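Local coordinates for glutamine synthetase (Helicobacter pylori, PDB 5ZLI), which belongs to the glutamine synthetase family, in the I-beta class, pairing a beta-grasp domain with a larger catalytic domain in a twelve-subunit assembly, at residues B[142-146]-B[268-272]; B[164-170]-B[183-187]. One frame throughout, in Å; residues are numbered along the deposited sequence.

In the fold
Both contacts belong to the catalytic domain, on the same side of the chain's centre. In sequence, both segments of contact 2 fall between the two segments of contact 1. The centre of contact 1 is about 17 Å from the centre of the chain and that of contact 2 about 27 Å, so the second is more peripheral. The two contact centres are about 11 Å apart. They touch directly: Leu270 CD2 packs 4.0 Å from Trp168 CH2, and Asp146 OD2 lies 2.9 Å from Glu164 N. Contact 1 is apolar and buried, whereas contact 2 is polar and partly buried. Both also meet the second subunit, so this region adjoins a subunit interface.

Contact 1 of 2, residues B[142-146]-B[268-272]; sequences FFIFD and KPLYG
Pro269 puts its CG corner over one face of Phe143, off the centre, and against the rim of Phe145. Its CG lies 4.0 Å from the centroid of the Phe143 ring and 25° off the ring normal, a CH-pi contact. Pro269 CG is 3.7 Å from both Phe143 CE2 and Phe143 CD2. The same CG meets the Phe145 ring edge-on, 3.9 Å from Phe145 CZ. Pro269 CB adds a touch 4.0 Å from Phe145 CE2. One proline thus meets two aromatic rings in different ways.

Leu270 extends the patch with its two methyl branches. CD1 comes obliquely to Phe143 CE1 at 4.1 Å, while CD2 approaches Phe145 CZ at 4.4 Å. The two phenylalanines are two residues apart on strand 133-145, which sends both toward the loop. In each, CG is turned anti to the carbonyl carbon (chi1 -79° in Phe143, -67° in Phe145). This shared turn leans both rings the same way from the strand, so that one proline can reach both. Phe143 CB in turn rests over a face of the Phe145 ring.

The strand belongs to the large mixed sheet of the catalytic domain. The loop joins strands 262-264 and 278-286, both of which pair with strand 133-145. Backbone hydrogen bonds tie Phe143 and Phe145 to Thr264 and Thr262 respectively, on the strand that leads into the loop. Further out, Val161 of strand 156-162 touches both Phe145 and Leu270. On the loop, Lys268 N is hydrogen-bonded to Asn327 OD1. Tyr479 of the second subunit packs on Phe145, and Asn155 of that subunit on Leu270.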
ATOM      1  N   PHE B 142     -16.967 -37.879   3.767  1.00 25.35           N
ATOM      2  CA  PHE B 142     -15.764 -37.078   3.626  1.00 24.14           C
ATOM      3  C   PHE B 142     -16.131 -35.614   3.476  1.00 25.08           C
ATOM      4  O   PHE B 142     -17.294 -35.230   3.525  1.00 23.93           O
ATOM      5  CB  PHE B 142     -14.947 -37.509   2.429  1.00 27.36           C
ATOM      6  CG  PHE B 142     -15.684 -37.387   1.134  1.00 27.69           C
ATOM      7  CD1 PHE B 142     -15.777 -36.178   0.485  1.00 25.48           C
ATOM      8  CD2 PHE B 142     -16.253 -38.506   0.556  1.00 23.08           C
ATOM      9  CE1 PHE B 142     -16.455 -36.078  -0.712  1.00 26.84           C
ATOM     10  CE2 PHE B 142     -16.894 -38.418  -0.620  1.00 27.07           C
ATOM     11  CZ  PHE B 142     -17.010 -37.190  -1.268  1.00 29.60           C
ATOM     12  N   PHE B 143     -15.105 -34.795   3.330  1.00 27.34           N
ATOM     13  CA  PHE B 143     -15.238 -33.357   3.229  1.00 23.24           C
ATOM     14  C   PHE B 143     -14.341 -32.876   2.111  1.00 28.19           C
ATOM     15  O   PHE B 143     -13.227 -33.370   1.930  1.00 29.14           O
ATOM     16  CB  PHE B 143     -14.824 -32.629   4.508  1.00 19.59           C
ATOM     17  CG  PHE B 143     -15.852 -32.644   5.586  1.00 21.70           C
ATOM     18  CD1 PHE B 143     -16.810 -31.631   5.662  1.00 21.76           C
ATOM     19  CD2 PHE B 143     -15.860 -33.654   6.535  1.00 19.03           C
ATOM     20  CE1 PHE B 143     -17.768 -31.634   6.657  1.00 24.23           C
ATOM     21  CE2 PHE B 143     -16.810 -33.665   7.543  1.00 23.50           C
ATOM     22  CZ  PHE B 143     -17.772 -32.654   7.609  1.00 22.10           C
ATOM     23  N   ILE B 144     -14.794 -31.876   1.400  1.00 32.34           N
ATOM     24  CA  ILE B 144     -13.974 -31.252   0.397  1.00 25.95           C
ATOM     25  C   ILE B 144     -13.844 -29.808   0.795  1.00 23.55           C
ATOM     26  O   ILE B 144     -14.831 -29.070   0.803  1.00 33.52           O
ATOM     27  CB  ILE B 144     -14.553 -31.394  -0.999  1.00 23.11           C
ATOM     28  CG1 ILE B 144     -14.514 -32.880  -1.372  1.00 23.09           C
ATOM     29  CG2 ILE B 144     -13.823 -30.415  -1.951  1.00 23.63           C
ATOM     30  CD1 ILE B 144     -14.684 -33.175  -2.847  1.00 20.80           C
ATOM     31  N   PHE B 145     -12.660 -29.430   1.215  1.00 23.01           N
ATOM     32  CA  PHE B 145     -12.397 -28.074   1.648  1.00 29.05           C
ATOM     33  C   PHE B 145     -11.662 -27.280   0.565  1.00 33.90           C
ATOM     34  O   PHE B 145     -11.178 -27.825  -0.431  1.00 33.90           O
ATOM     35  CB  PHE B 145     -11.628 -28.120   2.972  1.00 33.10           C
ATOM     36  CG  PHE B 145     -12.441 -28.671   4.146  1.00 25.72           C
ATOM     37  CD1 PHE B 145     -13.696 -28.115   4.470  1.00 20.15           C
ATOM     38  CD2 PHE B 145     -11.944 -29.709   4.931  1.00 17.02           C
ATOM     39  CE1 PHE B 145     -14.435 -28.588   5.542  1.00 17.26           C
ATOM     40  CE2 PHE B 145     -12.675 -30.191   6.016  1.00 15.12           C
ATOM     41  CZ  PHE B 145     -13.916 -29.634   6.321  1.00 21.20           C
ATOM     42  N   ASP B 146     -11.636 -25.957   0.741  1.00 38.50           N
ATOM     43  CA  ASP B 146     -10.815 -25.098  -0.118  1.00 39.72           C
ATOM     44  C   ASP B 146      -9.401 -24.966   0.411  1.00 36.73           C
ATOM     45  O   ASP B 146      -8.440 -24.901  -0.367  1.00 35.50           O
ATOM     46  CB  ASP B 146     -11.430 -23.697  -0.271  1.00 32.47           C
ATOM     47  CG  ASP B 146     -12.787 -23.731  -0.916  1.00 42.08           C
ATOM     48  OD1 ASP B 146     -12.980 -24.614  -1.782  1.00 40.14           O
ATOM     49  OD2 ASP B 146     -13.644 -22.876  -0.588  1.00 48.97           O
ATOM     50  N   LYS B 268     -13.817 -35.664  12.682  1.00 29.04           N
ATOM     51  CA  LYS B 268     -14.461 -34.423  13.136  1.00 24.28           C
ATOM     52  C   LYS B 268     -13.596 -33.185  12.865  1.00 27.08           C
ATOM     53  O   LYS B 268     -12.877 -32.701  13.746  1.00 30.04           O
ATOM     54  CB  LYS B 268     -14.806 -34.539  14.621  1.00 27.71           C
ATOM     55  CG  LYS B 268     -15.688 -33.445  15.201  1.00 31.90           C
ATOM     56  CD  LYS B 268     -17.148 -33.679  14.864  1.00 30.95           C
ATOM     57  CE  LYS B 268     -18.046 -33.092  15.901  1.00 26.83           C
ATOM     58  NZ  LYS B 268     -19.414 -33.240  15.418  1.00 29.98           N
ATOM     59  N   PRO B 269     -13.657 -32.623  11.636  1.00 31.95           N
ATOM     60  CA  PRO B 269     -12.919 -31.373  11.361  1.00 26.29           C
ATOM     61  C   PRO B 269     -13.603 -30.105  11.837  1.00 26.46           C
ATOM     62  O   PRO B 269     -12.935 -29.106  12.102  1.00 31.44           O
ATOM     63  CB  PRO B 269     -12.806 -31.355   9.835  1.00 27.60           C
ATOM     64  CG  PRO B 269     -13.980 -32.132   9.364  1.00 26.66           C
ATOM     65  CD  PRO B 269     -14.188 -33.229  10.394  1.00 27.45           C
ATOM     66  N   LEU B 270     -14.921 -30.105  11.943  1.00 32.87           N
ATOM     67  CA  LEU B 270     -15.655 -28.907  12.313  1.00 32.18           C
ATOM     68  C   LEU B 270     -16.304 -29.152  13.657  1.00 33.15           C
ATOM     69  O   LEU B 270     -17.077 -30.104  13.806  1.00 32.70           O
ATOM     70  CB  LEU B 270     -16.732 -28.564  11.285  1.00 33.37           C
ATOM     71  CG  LEU B 270     -16.292 -28.421   9.835  1.00 31.08           C
ATOM     72  CD1 LEU B 270     -17.507 -28.270   8.943  1.00 32.99           C
ATOM     73  CD2 LEU B 270     -15.401 -27.236   9.708  1.00 26.96           C
ATOM     74  N   TYR B 271     -16.005 -28.286  14.623  1.00 35.63           N
ATOM     75  CA  TYR B 271     -16.749 -28.317  15.868  1.00 35.90           C
ATOM     76  C   TYR B 271     -18.185 -27.880  15.597  1.00 31.99           C
ATOM     77  O   TYR B 271     -18.448 -26.991  14.784  1.00 32.87           O
ATOM     78  CB  TYR B 271     -16.095 -27.428  16.920  1.00 32.16           C
ATOM     79  CG  TYR B 271     -16.774 -27.540  18.256  1.00 36.01           C
ATOM     80  CD1 TYR B 271     -16.755 -28.728  18.966  1.00 37.81           C
ATOM     81  CD2 TYR B 271     -17.466 -26.465  18.802  1.00 41.80           C
ATOM     82  CE1 TYR B 271     -17.386 -28.847  20.203  1.00 34.88           C
ATOM     83  CE2 TYR B 271     -18.110 -26.574  20.032  1.00 41.87           C
ATOM     84  CZ  TYR B 271     -18.063 -27.768  20.728  1.00 42.72           C
ATOM     85  OH  TYR B 271     -18.694 -27.885  21.955  1.00 58.85           O
ATOM     86  N   GLY B 272     -19.121 -28.553  16.229  1.00 29.46           N
ATOM     87  CA  GLY B 272     -20.501 -28.137  16.103  1.00 39.60           C
ATOM     88  C   GLY B 272     -21.192 -28.529  14.819  1.00 44.33           C
ATOM     89  O   GLY B 272     -22.316 -28.066  14.575  1.00 42.74           O
TER

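Contact 2 of 2, residues B[164-170]-B[183-187]; sequences EEGEWNR and RPGKQ
Arg183 lays one face of its guanidinium over the backbone at Asn169 and Arg170. Asn169 O sits above that face, 3.2 Å from Arg183 CZ, and is offset toward the rim. Its angle to the NH groups is poor, so this is overlap and not a hydrogen bond. The edge of the group is used for bonding. Arg183 NE donates to Glu164 O at 2.5 Å with an angle of 166°, the oxygen lying close to the guanidinium plane. That length is doubtful in a 2.8 Å structure, but the bond is nearly straight. Arg183 NH2 adds a weak bond to the same oxygen. The chain is extended from CG to NE, which lets the side chain run past Glu165 O to reach Glu164 O. Asn179 OD1 accepts from Arg183 NH1, and Asn179 ND2 donates to Asn169 O.

At the other end, Glu167 holds segment 183-187 by one backbone NH. Lys186 N donates to Glu167 OE2 at 3.1 Å, coming from above the carboxylate plane. Arg170 NH2 forms a salt bridge to that same oxygen at 3.0 Å. Glu167 CG also lies over one face of the Arg170 guanidinium, toward its rim, and the edge of that group faces Arg183 O. Lys186 NZ is 4.1 Å from Glu167 OE1, too far for a salt bridge, though the opposite charges are near. Between the two ends, Glu165 OE1 touches Pro184 CG at 3.9 Å, while Glu165 OE2 is hydrogen-bonded to Thr198 OG1.

The contact joins two parts of the long connection between strand 156-162 and helix 200-212. A backbone bond from Asn169 N to Gly166 O closes a turn over 166-169, and Arg183 lies alongside it. With a backbone NH and a guanidinium both on Glu167 OE2, the carboxylate is probably favoured in its charged form.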
ATOM      1  N   GLU B 164     -16.152 -22.500   0.738  1.00 35.83           N
ATOM      2  CA  GLU B 164     -17.024 -21.437   0.285  1.00 39.51           C
ATOM      3  C   GLU B 164     -18.410 -21.547   0.891  1.00 40.35           C
ATOM      4  O   GLU B 164     -19.096 -20.527   1.036  1.00 38.93           O
ATOM      5  CB  GLU B 164     -17.113 -21.445  -1.223  1.00 47.47           C
ATOM      6  CG  GLU B 164     -17.692 -20.167  -1.757  1.00 47.37           C
ATOM      7  CD  GLU B 164     -17.393 -20.012  -3.210  1.00 58.00           C
ATOM      8  OE1 GLU B 164     -17.274 -21.064  -3.888  1.00 43.54           O
ATOM      9  OE2 GLU B 164     -17.256 -18.849  -3.661  1.00 69.15           O
ATOM     10  N   GLU B 165     -18.816 -22.755   1.270  1.00 33.00           N
ATOM     11  CA  GLU B 165     -20.127 -23.020   1.840  1.00 31.22           C
ATOM     12  C   GLU B 165     -20.215 -22.703   3.329  1.00 34.95           C
ATOM     13  O   GLU B 165     -21.305 -22.786   3.895  1.00 34.69           O
ATOM     14  CB  GLU B 165     -20.466 -24.487   1.638  1.00 36.29           C
ATOM     15  CG  GLU B 165     -20.262 -25.007   0.218  1.00 42.33           C
ATOM     16  CD  GLU B 165     -20.950 -26.358  -0.008  1.00 57.11           C
ATOM     17  OE1 GLU B 165     -21.550 -26.879   0.956  1.00 52.57           O
ATOM     18  OE2 GLU B 165     -20.881 -26.919  -1.135  1.00 58.78           O
ATOM     19  N   GLY B 166     -19.099 -22.412   3.991  1.00 36.53           N
ATOM     20  CA  GLY B 166     -19.104 -22.332   5.438  1.00 35.01           C
ATOM     21  C   GLY B 166     -19.793 -21.080   5.950  1.00 35.53           C
ATOM     22  O   GLY B 166     -19.590 -19.981   5.438  1.00 33.44           O
ATOM     23  N   GLU B 167     -20.599 -21.256   7.004  1.00 38.82           N
ATOM     24  CA  GLU B 167     -21.230 -20.129   7.683  1.00 42.58           C
ATOM     25  C   GLU B 167     -20.229 -19.026   8.011  1.00 44.76           C
ATOM     26  O   GLU B 167     -20.587 -17.843   8.053  1.00 43.60           O
ATOM     27  CB  GLU B 167     -21.891 -20.594   8.980  1.00 44.29           C
ATOM     28  CG  GLU B 167     -23.239 -21.288   8.856  1.00 46.98           C
ATOM     29  CD  GLU B 167     -23.906 -21.531  10.235  1.00 55.89           C
ATOM     30  OE1 GLU B 167     -23.173 -21.471  11.255  1.00 61.07           O
ATOM     31  OE2 GLU B 167     -25.150 -21.769  10.305  1.00 41.43           O
ATOM     32  N   TRP B 168     -18.973 -19.391   8.263  1.00 39.42           N
ATOM     33  CA  TRP B 168     -17.950 -18.383   8.466  1.00 35.07           C
ATOM     34  C   TRP B 168     -17.669 -17.557   7.213  1.00 36.30           C
ATOM     35  O   TRP B 168     -16.964 -16.552   7.301  1.00 36.48           O
ATOM     36  CB  TRP B 168     -16.657 -19.047   8.928  1.00 41.27           C
ATOM     37  CG  TRP B 168     -16.132 -20.056   7.968  1.00 37.84           C
ATOM     38  CD1 TRP B 168     -15.304 -19.815   6.918  1.00 40.93           C
ATOM     39  CD2 TRP B 168     -16.374 -21.464   7.975  1.00 35.26           C
ATOM     40  NE1 TRP B 168     -15.024 -20.978   6.257  1.00 42.56           N
ATOM     41  CE2 TRP B 168     -15.671 -22.010   6.883  1.00 35.19           C
ATOM     42  CE3 TRP B 168     -17.117 -22.315   8.793  1.00 39.36           C
ATOM     43  CZ2 TRP B 168     -15.680 -23.368   6.591  1.00 33.19           C
ATOM     44  CZ3 TRP B 168     -17.126 -23.668   8.500  1.00 36.16           C
ATOM     45  CH2 TRP B 168     -16.410 -24.180   7.409  1.00 34.30           C
ATOM     46  N   ASN B 169     -18.214 -17.912   6.057  1.00 39.48           N
ATOM     47  CA  ASN B 169     -17.972 -17.096   4.875  1.00 39.80           C
ATOM     48  C   ASN B 169     -19.195 -16.296   4.441  1.00 36.98           C
ATOM     49  O   ASN B 169     -19.201 -15.743   3.333  1.00 32.94           O
ATOM     50  CB  ASN B 169     -17.444 -17.954   3.734  1.00 38.05           C
ATOM     51  CG  ASN B 169     -15.962 -18.195   3.848  1.00 45.87           C
ATOM     52  OD1 ASN B 169     -15.265 -17.483   4.571  1.00 47.00           O
ATOM     53  ND2 ASN B 169     -15.468 -19.216   3.154  1.00 46.88           N
ATOM     54  N   ARG B 170     -20.217 -16.203   5.297  1.00 34.27           N
ATOM     55  CA  ARG B 170     -21.450 -15.515   4.927  1.00 34.58           C
ATOM     56  C   ARG B 170     -21.232 -14.043   4.610  1.00 30.69           C
ATOM     57  O   ARG B 170     -22.086 -13.425   3.970  1.00 30.03           O
ATOM     58  CB  ARG B 170     -22.459 -15.666   6.049  1.00 37.02           C
ATOM     59  CG  ARG B 170     -23.091 -17.042   6.048  1.00 47.02           C
ATOM     60  CD  ARG B 170     -24.545 -16.940   6.318  1.00 39.25           C
ATOM     61  NE  ARG B 170     -24.914 -17.642   7.527  1.00 43.54           N
ATOM     62  CZ  ARG B 170     -25.537 -18.810   7.511  1.00 49.16           C
ATOM     63  NH1 ARG B 170     -25.836 -19.363   6.331  1.00 43.50           N
ATOM     64  NH2 ARG B 170     -25.878 -19.405   8.656  1.00 41.13           N
ATOM     65  N   ARG B 183     -26.147 -20.714   1.280  1.00 40.43           N
ATOM     66  CA  ARG B 183     -25.223 -21.553   2.005  1.00 42.34           C
ATOM     67  C   ARG B 183     -26.034 -22.442   2.937  1.00 40.43           C
ATOM     68  O   ARG B 183     -26.956 -21.955   3.614  1.00 47.54           O
ATOM     69  CB  ARG B 183     -24.173 -20.727   2.779  1.00 37.32           C
ATOM     70  CG  ARG B 183     -23.028 -20.195   1.911  1.00 25.34           C
ATOM     71  CD  ARG B 183     -21.961 -19.508   2.741  1.00 32.40           C
ATOM     72  NE  ARG B 183     -20.872 -18.955   1.930  1.00 39.89           N
ATOM     73  CZ  ARG B 183     -20.836 -17.702   1.466  1.00 38.20           C
ATOM     74  NH1 ARG B 183     -21.832 -16.848   1.752  1.00 32.39           N
ATOM     75  NH2 ARG B 183     -19.803 -17.302   0.717  1.00 30.34           N
ATOM     76  N   PRO B 184     -25.742 -23.735   2.988  1.00 42.01           N
ATOM     77  CA  PRO B 184     -26.408 -24.587   3.969  1.00 38.82           C
ATOM     78  C   PRO B 184     -25.990 -24.174   5.363  1.00 46.02           C
ATOM     79  O   PRO B 184     -24.828 -23.823   5.604  1.00 52.48           O
ATOM     80  CB  PRO B 184     -25.885 -25.982   3.626  1.00 38.30           C
ATOM     81  CG  PRO B 184     -24.497 -25.705   3.138  1.00 35.80           C
ATOM     82  CD  PRO B 184     -24.546 -24.390   2.417  1.00 35.15           C
ATOM     83  N   GLY B 185     -26.933 -24.210   6.290  1.00 39.48           N
ATOM     84  CA  GLY B 185     -26.565 -23.953   7.658  1.00 37.40           C
ATOM     85  C   GLY B 185     -25.589 -24.996   8.169  1.00 40.01           C
ATOM     86  O   GLY B 185     -25.438 -26.089   7.610  1.00 39.75           O
ATOM     87  N   LYS B 186     -24.881 -24.636   9.229  1.00 43.36           N
ATOM     88  CA  LYS B 186     -24.344 -25.670  10.089  1.00 45.94           C
ATOM     89  C   LYS B 186     -25.406 -26.751  10.233  1.00 45.44           C
ATOM     90  O   LYS B 186     -26.556 -26.461  10.596  1.00 40.88           O
ATOM     91  CB  LYS B 186     -23.968 -25.084  11.461  1.00 43.88           C
ATOM     92  CG  LYS B 186     -22.844 -25.862  12.167  1.00 52.24           C
ATOM     93  CD  LYS B 186     -22.292 -25.142  13.393  1.00 61.02           C
ATOM     94  CE  LYS B 186     -21.356 -23.994  13.018  1.00 65.49           C
ATOM     95  NZ  LYS B 186     -20.905 -23.231  14.226  1.00 68.10           N
ATOM     96  N   GLN B 187     -25.055 -27.976   9.847  1.00 42.21           N
ATOM     97  CA  GLN B 187     -25.950 -29.132   9.908  1.00 47.07           C
ATOM     98  C   GLN B 187     -27.043 -29.103   8.821  1.00 42.56           C
ATOM     99  O   GLN B 187     -28.027 -29.838   8.919  1.00 38.47           O
ATOM    100  CB  GLN B 187     -26.601 -29.243  11.300  1.00 39.31           C
ATOM    101  CG  GLN B 187     -25.699 -29.874  12.355  1.00 42.63           C
ATOM    102  CD  GLN B 187     -26.452 -30.435  13.557  1.00 50.31           C
ATOM    103  OE1 GLN B 187     -26.876 -31.602  13.543  1.00 50.15           O
ATOM    104  NE2 GLN B 187     -26.611 -29.615  14.608  1.00 38.75           N
TER